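Long-range contacts in putative NAD(P)H-flavin oxidoreductase (Streptococcus pyogenes serotype M1, PDB 2HAY), which binds flavin mononucleotide and, as a member of the nitroreductase family, probably uses NADH or NADPH to carry out flavin-dependent reductions: residues 22-27 with 79-84; 36-41 with 156-161; 167-172 with 197-202. One frame throughout, in Å; residues are numbered along the deposited sequence. Where two conformers were deposited one is given.

Contact 1 (22-27 with 79-84)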
loop_
_atom_site.group_PDB
_atom_site.type_symbol
_atom_site.label_atom_id
_atom_site.label_comp_id
_atom_site.label_asym_id
_atom_site.label_seq_id
_atom_site.Cartn_x
_atom_site.Cartn_y
_atom_site.Cartn_z
ATOM N N VAL B 22 -1.852 16.519 5.372
ATOM C CA VAL B 22 -1.908 17.642 6.302
ATOM C C VAL B 22 -0.567 17.775 7.049
ATOM O O VAL B 22 -0.105 16.830 7.683
ATOM C CB VAL B 22 -3.125 17.518 7.279
ATOM C CG1 VAL B 22 -3.040 18.538 8.390
ATOM C CG2 VAL B 22 -4.468 17.655 6.511
ATOM N N ARG B 23 0.052 18.944 6.949
ATOM C CA ARG B 23 1.347 19.176 7.606
ATOM C C ARG B 23 1.235 19.771 8.998
ATOM O O ARG B 23 2.014 19.412 9.889
ATOM C CB ARG B 23 2.261 20.049 6.749
ATOM C CG ARG B 23 2.599 19.430 5.378
ATOM C CD ARG B 23 3.621 20.274 4.586
ATOM N NE ARG B 23 3.585 21.694 4.966
ATOM C CZ ARG B 23 4.550 22.325 5.641
ATOM N NH1 ARG B 23 4.401 23.618 5.952
ATOM N NH2 ARG B 23 5.664 21.675 5.998
ATOM N N VAL B 24 0.279 20.676 9.187
ATOM C CA VAL B 24 0.118 21.368 10.466
ATOM C C VAL B 24 -1.229 21.051 11.124
ATOM O O VAL B 24 -2.297 21.259 10.527
ATOM C CB VAL B 24 0.300 22.892 10.323
ATOM C CG1 VAL B 24 0.354 23.541 11.702
ATOM C CG2 VAL B 24 1.572 23.207 9.541
ATOM N N TYR B 25 -1.148 20.532 12.350
ATOM C CA TYR B 25 -2.318 20.099 13.105
ATOM C C TYR B 25 -2.544 21.028 14.278
ATOM O O TYR B 25 -1.611 21.671 14.772
ATOM C CB TYR B 25 -2.143 18.666 13.627
ATOM C CG TYR B 25 -1.851 17.665 12.534
ATOM C CD1 TYR B 25 -0.544 17.437 12.101
ATOM C CD2 TYR B 25 -2.891 16.978 11.897
ATOM C CE1 TYR B 25 -0.276 16.513 11.073
ATOM C CE2 TYR B 25 -2.637 16.069 10.893
ATOM C CZ TYR B 25 -1.328 15.854 10.479
ATOM O OH TYR B 25 -1.085 14.978 9.473
ATOM N N LYS B 26 -3.793 21.097 14.721
ATOM C CA LYS B 26 -4.080 21.757 15.968
ATOM C C LYS B 26 -3.829 20.821 17.144
ATOM O O LYS B 26 -3.422 19.675 16.964
ATOM C CB LYS B 26 -5.477 22.373 15.986
ATOM C CG LYS B 26 -6.607 21.500 15.654
ATOM C CD LYS B 26 -7.716 22.399 15.177
ATOM C CE LYS B 26 -9.084 21.801 15.447
ATOM N NZ LYS B 26 -10.192 22.773 15.147
ATOM N N GLU B 27 -4.043 21.344 18.347
ATOM C CA GLU B 27 -3.639 20.679 19.570
ATOM C C GLU B 27 -4.563 19.533 19.992
ATOM O O GLU B 27 -4.157 18.648 20.743
ATOM C CB GLU B 27 -3.482 21.711 20.687
ATOM C CG GLU B 27 -2.389 21.355 21.663
ATOM C CD GLU B 27 -1.947 22.524 22.528
ATOM O OE1 GLU B 27 -1.054 22.307 23.365
ATOM O OE2 GLU B 27 -2.480 23.652 22.384
ATOM N N LEU B 79 5.664 16.085 13.175
ATOM C CA LEU B 79 6.245 15.742 14.478
ATOM C C LEU B 79 5.972 16.808 15.561
ATOM O O LEU B 79 5.748 16.461 16.728
ATOM C CB LEU B 79 7.752 15.504 14.338
ATOM C CG LEU B 79 8.253 14.238 13.631
ATOM C CD1 LEU B 79 9.736 14.374 13.322
ATOM C CD2 LEU B 79 8.008 12.973 14.458
ATOM N N GLU B 80 5.983 18.092 15.191
ATOM C CA GLU B 80 5.659 19.152 16.137
ATOM C C GLU B 80 4.213 19.115 16.632
ATOM O O GLU B 80 3.962 19.304 17.829
ATOM C CB GLU B 80 5.874 20.538 15.527
ATOM C CG GLU B 80 7.279 21.036 15.497
ATOM C CD GLU B 80 7.798 21.543 16.841
ATOM O OE1 GLU B 80 7.005 21.918 17.751
ATOM O OE2 GLU B 80 9.037 21.576 16.956
ATOM N N THR B 81 3.264 18.919 15.715
ATOM C CA THR B 81 1.875 19.323 15.973
ATOM C C THR B 81 0.845 18.198 15.943
ATOM O O THR B 81 -0.281 18.371 16.435
ATOM C CB THR B 81 1.425 20.430 14.988
ATOM O OG1 THR B 81 1.497 19.939 13.655
ATOM C CG2 THR B 81 2.315 21.691 15.112
ATOM N N ALA B 82 1.222 17.046 15.387
ATOM C CA ALA B 82 0.264 15.959 15.200
ATOM C C ALA B 82 -0.189 15.417 16.543
ATOM O O ALA B 82 0.555 15.445 17.510
ATOM C CB ALA B 82 0.858 14.839 14.335
ATOM N N SER B 83 -1.440 14.982 16.610
ATOM C CA SER B 83 -1.964 14.325 17.800
ATOM C C SER B 83 -1.255 12.978 18.054
ATOM O O SER B 83 -0.785 12.709 19.159
ATOM C CB SER B 83 -3.458 14.109 17.622
ATOM O OG SER B 83 -3.922 13.175 18.549
ATOM N N HIS B 84 -1.212 12.117 17.031
ATOM C CA HIS B 84 -0.500 10.842 17.128
ATOM C C HIS B 84 0.395 10.646 15.931
ATOM O O HIS B 84 0.148 11.175 14.845
ATOM C CB HIS B 84 -1.456 9.665 17.235
ATOM C CG HIS B 84 -2.123 9.539 18.568
ATOM N ND1 HIS B 84 -3.269 10.227 18.893
ATOM C CD2 HIS B 84 -1.825 8.778 19.651
ATOM C CE1 HIS B 84 -3.651 9.904 20.116
ATOM N NE2 HIS B 84 -2.790 9.031 20.601
#
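Thr81, in the last turn of helix 76-81, meets the backbone and ring of Tyr25 in the loop that follows helix 6-18. Thr81 OG1 accepts the amide hydrogen of Tyr25 N at 3.0 Å, in a nearly straight bond (171° at the hydrogen). The chi1 of 61° places OG1 between its own backbone N and carbonyl carbon, where it meets the loop amide and is also hydrogen-bonded to Tyr77 O, one turn back in the helix. Threonine suits this spot because its methyl CG2 lies beside the loop backbone, 3.9 Å from Tyr25 O, while the hydroxyl does the bonding.

The Tyr25 side chain runs at about a right angle to that of Thr81. Its CB starts 3.4 Å from Thr81 O, the carbonyl at the end of the helix. Farther out, CD1 passes 3.5 Å from Ala82 CA, and Thr81 OG1 lies at this edge of the ring, in its plane. CE1 comes within 3.8 Å of Ala82 CB, a methyl small enough to let the ring lie close to the turn. Val22 CG1 rests over one ring face, offset toward the rim. At the tip, past the helix end, Tyr25 OH is hydrogen-bonded to Ser199 OG.

The ring therefore bridges helix 76-81 and strand 192-201, touching Cys167 of strand 165-169 on its way, while neighbouring Arg23 reaches the flavin.

Contact 2 (36-41 with 156-161)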
loop_
_atom_site.group_PDB
_atom_site.type_symbol
_atom_site.label_atom_id
_atom_site.label_comp_id
_atom_site.label_asym_id
_atom_site.label_seq_id
_atom_site.Cartn_x
_atom_site.Cartn_y
_atom_site.Cartn_z
ATOM N N ALA B 36 -7.785 3.314 18.322
ATOM C CA ALA B 36 -7.936 1.869 18.331
ATOM C C ALA B 36 -8.531 1.327 17.007
ATOM O O ALA B 36 -8.025 0.353 16.448
ATOM C CB ALA B 36 -8.765 1.426 19.532
ATOM N N LEU B 37 -9.588 1.957 16.507
ATOM C CA LEU B 37 -10.181 1.571 15.229
ATOM C C LEU B 37 -9.194 1.721 14.085
ATOM O O LEU B 37 -9.112 0.831 13.244
ATOM C CB LEU B 37 -11.455 2.359 14.939
ATOM C CG LEU B 37 -12.275 1.949 13.712
ATOM C CD1 LEU B 37 -12.694 0.478 13.767
ATOM C CD2 LEU B 37 -13.512 2.845 13.663
ATOM N N ILE B 38 -8.440 2.811 14.066
ATOM C CA ILE B 38 -7.439 3.031 13.031
ATOM C C ILE B 38 -6.352 1.940 13.038
ATOM O O ILE B 38 -5.949 1.435 11.976
ATOM C CB ILE B 38 -6.791 4.454 13.142
ATOM C CG1 ILE B 38 -7.803 5.557 12.763
ATOM C CG2 ILE B 38 -5.524 4.556 12.238
ATOM C CD1 ILE B 38 -7.357 7.012 13.181
ATOM N N LEU B 39 -5.911 1.562 14.239
ATOM C CA LEU B 39 -4.917 0.525 14.391
ATOM C C LEU B 39 -5.477 -0.859 14.034
ATOM O O LEU B 39 -4.766 -1.699 13.488
ATOM C CB LEU B 39 -4.340 0.546 15.802
ATOM C CG LEU B 39 -3.354 1.671 16.093
ATOM C CD1 LEU B 39 -3.108 1.679 17.595
ATOM C CD2 LEU B 39 -2.052 1.428 15.334
ATOM N N ASP B 40 -6.749 -1.087 14.353
ATOM C CA ASP B 40 -7.469 -2.302 13.940
ATOM C C ASP B 40 -7.512 -2.421 12.418
ATOM O O ASP B 40 -7.412 -3.522 11.900
ATOM C CB ASP B 40 -8.880 -2.286 14.480
ATOM C CG ASP B 40 -8.992 -2.948 15.855
ATOM O OD1 ASP B 40 -10.122 -3.000 16.370
ATOM O OD2 ASP B 40 -7.974 -3.421 16.422
ATOM N N ALA B 41 -7.593 -1.284 11.718
ATOM C CA ALA B 41 -7.572 -1.253 10.252
ATOM C C ALA B 41 -6.241 -1.764 9.683
ATOM O O ALA B 41 -6.218 -2.506 8.698
ATOM C CB ALA B 41 -7.891 0.177 9.720
HETATM N N MSE B 156 -5.500 5.431 6.748
HETATM C CA MSE B 156 -5.859 6.747 6.239
HETATM C C MSE B 156 -7.314 6.872 5.817
HETATM O O MSE B 156 -7.898 7.926 6.017
HETATM C CB MSE B 156 -4.966 7.142 5.074
HETATM C CG MSE B 156 -3.519 7.477 5.510
HETATM SE SE MSE B 156 -2.570 8.298 4.028
HETATM C CE MSE B 156 -2.509 6.740 2.887
HETATM N N MSE B 157 -7.883 5.813 5.232
HETATM C CA MSE B 157 -9.313 5.791 4.883
HETATM C C MSE B 157 -10.200 5.763 6.130
HETATM O O MSE B 157 -11.188 6.510 6.224
HETATM C CB MSE B 157 -9.663 4.615 3.953
HETATM C CG MSE B 157 -11.146 4.578 3.546
HETATM SE SE MSE B 157 -11.718 6.210 2.622
HETATM C CE MSE B 157 -10.889 5.781 0.918
ATOM N N THR B 158 -9.842 4.897 7.072
ATOM C CA THR B 158 -10.492 4.844 8.377
ATOM C C THR B 158 -10.427 6.209 9.075
ATOM O O THR B 158 -11.452 6.719 9.463
ATOM C CB THR B 158 -9.867 3.732 9.246
ATOM O OG1 THR B 158 -9.975 2.494 8.535
ATOM C CG2 THR B 158 -10.598 3.598 10.603
ATOM N N ALA B 159 -9.233 6.816 9.182
ATOM C CA ALA B 159 -9.112 8.189 9.675
ATOM C C ALA B 159 -10.027 9.173 8.931
ATOM O O ALA B 159 -10.713 9.954 9.553
ATOM C CB ALA B 159 -7.640 8.671 9.627
ATOM N N ALA B 160 -10.049 9.110 7.601
ATOM C CA ALA B 160 -10.827 10.047 6.807
ATOM C C ALA B 160 -12.330 9.945 7.109
ATOM O O ALA B 160 -12.985 10.958 7.290
ATOM C CB ALA B 160 -10.562 9.843 5.328
ATOM N N LEU B 161 -12.838 8.714 7.196
ATOM C CA LEU B 161 -14.232 8.418 7.546
ATOM C C LEU B 161 -14.598 8.914 8.952
ATOM O O LEU B 161 -15.758 9.222 9.241
ATOM C CB LEU B 161 -14.505 6.917 7.424
ATOM C CG LEU B 161 -14.577 6.381 6.003
ATOM C CD1 LEU B 161 -14.302 4.862 5.975
ATOM C CD2 LEU B 161 -15.915 6.692 5.294
#
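Thr158 of helix 137-162 fits against helix 32-43 where Leu37, Ile38 and Ala41 present one side of their helix. Its methyl, CG2, stands anti to the backbone N (chi1 -57° for OG1) and enters between two residues, 3.9 Å from Leu37 CG and 4.0 Å from Ile38 CA. The other branch, OG1, presses to 3.3 Å from Ala41 CB, a close fit that suits the small side chain of alanine. In this buried place the hydroxyl is satisfied by Asn154 O, one turn earlier in its own helix, so threonine can offer an apolar branch to the neighbour without stranding a polar atom.

The side chains of Ile38 and Thr158 lie alongside each other, pointing opposite ways, and Ile38 CD1 reaches Ala159 CB at 3.9 Å. Alanine at 159 is short enough for the isoleucine tip to lie against it, and the same tip touches Leu200 of strand 192-201.

The short helical segments run roughly antiparallel, at 150°, with their axes 8.9 Å apart. Thr158 also packs on Met157 of the second subunit, and Asp40 forms a salt bridge with Lys216 of that subunit. The pair lies between the sheet and the partner chain, as expected for the dimeric alpha-beta fold of the nitroreductase family.

Contact 3 (167-172 with 197-202). With FMN (flavin mononucleotide), chain I.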
loop_
_atom_site.group_PDB
_atom_site.type_symbol
_atom_site.label_atom_id
_atom_site.label_comp_id
_atom_site.label_asym_id
_atom_site.label_seq_id
_atom_site.Cartn_x
_atom_site.Cartn_y
_atom_site.Cartn_z
ATOM N N CYS B 167 -1.207 12.292 7.360
ATOM C CA CYS B 167 -0.145 12.536 6.371
ATOM C C CYS B 167 0.792 11.324 6.284
ATOM O O CYS B 167 1.391 10.923 7.295
ATOM C CB CYS B 167 0.667 13.787 6.724
ATOM S SG CYS B 167 1.776 14.390 5.393
ATOM N N PRO B 168 0.939 10.745 5.074
ATOM C CA PRO B 168 1.850 9.611 4.932
ATOM C C PRO B 168 3.249 10.180 4.697
ATOM O O PRO B 168 3.378 11.134 3.941
ATOM C CB PRO B 168 1.302 8.862 3.708
ATOM C CG PRO B 168 0.529 9.890 2.918
ATOM C CD PRO B 168 0.302 11.121 3.793
ATOM N N ILE B 169 4.267 9.649 5.373
ATOM C CA ILE B 169 5.594 10.261 5.357
ATOM C C ILE B 169 6.718 9.270 4.942
ATOM O O ILE B 169 6.848 8.193 5.531
ATOM C CB ILE B 169 5.905 10.960 6.743
ATOM C CG1 ILE B 169 4.843 12.043 7.074
ATOM C CG2 ILE B 169 7.271 11.599 6.733
ATOM C CD1 ILE B 169 4.708 12.401 8.569
ATOM N N GLU B 170 7.486 9.648 3.915
ATOM C CA GLU B 170 8.716 8.952 3.517
ATOM C C GLU B 170 9.930 9.868 3.555
ATOM O O GLU B 170 11.039 9.403 3.307
ATOM C CB GLU B 170 8.610 8.412 2.076
ATOM C CG GLU B 170 7.739 7.204 1.879
ATOM C CD GLU B 170 7.727 6.726 0.439
ATOM O OE1 GLU B 170 8.220 7.461 -0.442
ATOM O OE2 GLU B 170 7.221 5.611 0.173
ATOM N N GLY B 171 9.713 11.158 3.842
ATOM C CA GLY B 171 10.727 12.194 3.732
ATOM C C GLY B 171 11.600 12.257 4.974
ATOM O O GLY B 171 11.502 13.195 5.763
ATOM N N PHE B 172 12.445 11.245 5.141
ATOM C CA PHE B 172 13.393 11.183 6.249
ATOM C C PHE B 172 14.527 10.248 5.872
ATOM O O PHE B 172 14.386 9.454 4.927
ATOM C CB PHE B 172 12.726 10.747 7.557
ATOM C CG PHE B 172 12.074 9.401 7.502
ATOM C CD1 PHE B 172 10.722 9.279 7.208
ATOM C CD2 PHE B 172 12.795 8.256 7.755
ATOM C CE1 PHE B 172 10.101 8.022 7.162
ATOM C CE2 PHE B 172 12.179 7.001 7.712
ATOM C CZ PHE B 172 10.841 6.897 7.406
HETATM N N MSE B 197 6.193 6.580 7.995
HETATM C CA MSE B 197 5.517 7.123 9.165
HETATM C C MSE B 197 4.157 7.679 8.737
HETATM O O MSE B 197 3.947 7.994 7.566
HETATM C CB MSE B 197 6.346 8.259 9.782
HETATM C CG MSE B 197 7.785 7.931 10.134
HETATM SE SE MSE B 197 8.785 9.602 10.573
HETATM C CE MSE B 197 10.546 8.870 10.718
ATOM N N LEU B 198 3.246 7.816 9.690
ATOM C CA LEU B 198 1.944 8.409 9.436
ATOM C C LEU B 198 1.625 9.363 10.590
ATOM O O LEU B 198 1.557 8.935 11.730
ATOM C CB LEU B 198 0.873 7.304 9.361
ATOM C CG LEU B 198 -0.573 7.734 9.119
ATOM C CD1 LEU B 198 -0.728 8.373 7.722
ATOM C CD2 LEU B 198 -1.452 6.511 9.254
ATOM N N SER B 199 1.447 10.648 10.314
ATOM C CA SER B 199 0.913 11.549 11.345
ATOM C C SER B 199 -0.607 11.578 11.287
ATOM O O SER B 199 -1.188 11.458 10.223
ATOM C CB SER B 199 1.468 12.967 11.199
ATOM O OG SER B 199 1.258 13.441 9.889
ATOM N N LEU B 200 -1.240 11.724 12.445
ATOM C CA LEU B 200 -2.685 11.814 12.523
ATOM C C LEU B 200 -3.086 12.970 13.467
ATOM O O LEU B 200 -2.346 13.308 14.400
ATOM C CB LEU B 200 -3.292 10.483 12.978
ATOM C CG LEU B 200 -2.789 9.226 12.273
ATOM C CD1 LEU B 200 -1.693 8.554 13.139
ATOM C CD2 LEU B 200 -3.909 8.262 12.036
ATOM N N GLY B 201 -4.241 13.576 13.195
ATOM C CA GLY B 201 -4.732 14.708 14.004
ATOM C C GLY B 201 -5.836 15.447 13.290
ATOM O O GLY B 201 -6.490 14.900 12.433
ATOM N N TYR B 202 -6.048 16.700 13.649
ATOM C CA TYR B 202 -7.055 17.527 13.017
ATOM C C TYR B 202 -6.364 18.728 12.427
ATOM O O TYR B 202 -5.567 19.387 13.101
ATOM C CB TYR B 202 -8.141 17.927 14.022
ATOM C CG TYR B 202 -8.773 16.708 14.623
ATOM C CD1 TYR B 202 -8.370 16.220 15.881
ATOM C CD2 TYR B 202 -9.737 15.990 13.905
ATOM C CE1 TYR B 202 -8.956 15.054 16.412
ATOM C CE2 TYR B 202 -10.322 14.847 14.417
ATOM C CZ TYR B 202 -9.935 14.375 15.661
ATOM O OH TYR B 202 -10.552 13.220 16.113
HETATM N N1 FMN I . 4.136 14.965 2.389
HETATM C C2 FMN I . 5.130 15.653 3.104
HETATM O O2 FMN I . 5.020 16.879 3.347
HETATM N N3 FMN I . 6.255 14.958 3.563
HETATM C C4 FMN I . 6.439 13.602 3.304
HETATM O O4 FMN I . 7.497 13.015 3.562
HETATM C C4A FMN I . 5.465 12.908 2.583
HETATM N N5 FMN I . 5.662 11.550 2.336
HETATM C C5A FMN I . 4.710 10.817 1.633
HETATM C C6 FMN I . 4.920 9.453 1.419
HETATM C C7 FMN I . 3.979 8.707 0.720
HETATM C C7M FMN I . 4.115 7.209 0.722
HETATM C C8 FMN I . 2.810 9.328 0.228
HETATM C C8M FMN I . 1.628 8.490 -0.142
HETATM C C9 FMN I . 2.601 10.702 0.445
HETATM C C9A FMN I . 3.554 11.459 1.159
HETATM N N10 FMN I . 3.366 12.841 1.419
HETATM C C10 FMN I . 4.313 13.581 2.129
HETATM C "C1'" FMN I . 2.145 13.544 0.958
HETATM C "C2'" FMN I . 2.208 13.806 -0.555
HETATM O "O2'" FMN I . 2.927 14.997 -0.842
HETATM C "C3'" FMN I . 0.778 13.922 -1.097
HETATM O "O3'" FMN I . 0.057 12.747 -0.810
HETATM C "C4'" FMN I . 0.677 14.209 -2.591
HETATM O "O4'" FMN I . 1.401 15.401 -2.853
HETATM C "C5'" FMN I . -0.799 14.325 -3.022
HETATM O "O5'" FMN I . -1.524 15.359 -2.340
HETATM P P FMN I . -2.773 15.077 -1.354
HETATM O O1P FMN I . -2.979 16.280 -0.478
HETATM O O2P FMN I . -2.523 13.834 -0.540
HETATM O O3P FMN I . -4.045 14.815 -2.071
#
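Cys167 and Ile169 pair with Ser199 and Met197 through four backbone hydrogen bonds, the compact centre of this antiparallel contact. They join two hydrogen-bonded pairs, with Pro168 opposite Leu198 as the non-hydrogen-bonded pair between them. Proline, lacking an amide hydrogen, is suited to that position. Met197 N to Ile169 O is the straightest bond, 170° at the hydrogen, with the donor in the carbonyl plane. Ser199 OG lies 3.2 Å from Cys167 CB, and Leu198 CD1 lies 3.3 Å from the backbone Cys167 O. The serine hydroxyl is hydrogen-bonded to Tyr25 OH.

Past the end of strand 165-169, Met197, present as selenomethionine, reaches Phe172. Straight from CG outward, its chain carries the methyl CE over the ring face, 3.5 Å from the centroid and 8° off the normal, a CH-pi contact. The selenium sits obliquely, in a Met-aromatic contact. Phe172 CG occupies the position between its backbone N and carbonyl carbon (chi1 59°), which turns the ring back toward the strand. A long, flexible side chain and a flat ring thus close this end.

At the other end the two segments part: the backbones of Leu200 and Tyr202 bond instead to His84 and Lys26, and Tyr202 is partly exposed.

Between the strand and Phe172, the backbone turns to the cofactor. Glu170 N donates to flavin N5 at 3.1 Å, and Gly171 N donates to flavin O4 at 2.9 Å. Glycine suits the place, since the flavin O4 lies close against its backbone. Glu170 OE1 and OE2 are held by Ser48, Trp143 and Gln147 of the second subunit and by Tyr149. Such donors would be expected to draw electron density toward that flavin edge and make N5 a better hydride acceptor, consistent with reduction by NADH or NADPH.

From the N terminus, the chain leaves helix 6-18 and passes through 22-27, which contact 1 later joins to 79-84 at the end of helix 76-81. Before that loop closes, helix 32-43 supplies 36-41, whose partner 156-161 comes much later, so contacts 1 and 2 cross along the chain, although they do not touch and their centres lie about 17 Å apart. Contact 3 opens only after both have closed, and its short loop carries helix 174-183 between two strands of the sheet. It is the meeting point: His84 of contact 1 pairs with Leu200 on the adjacent strand, while Pro168 and Leu198 pack on Met156 of contact 2. Contacts 2 and 3 also reach the second subunit.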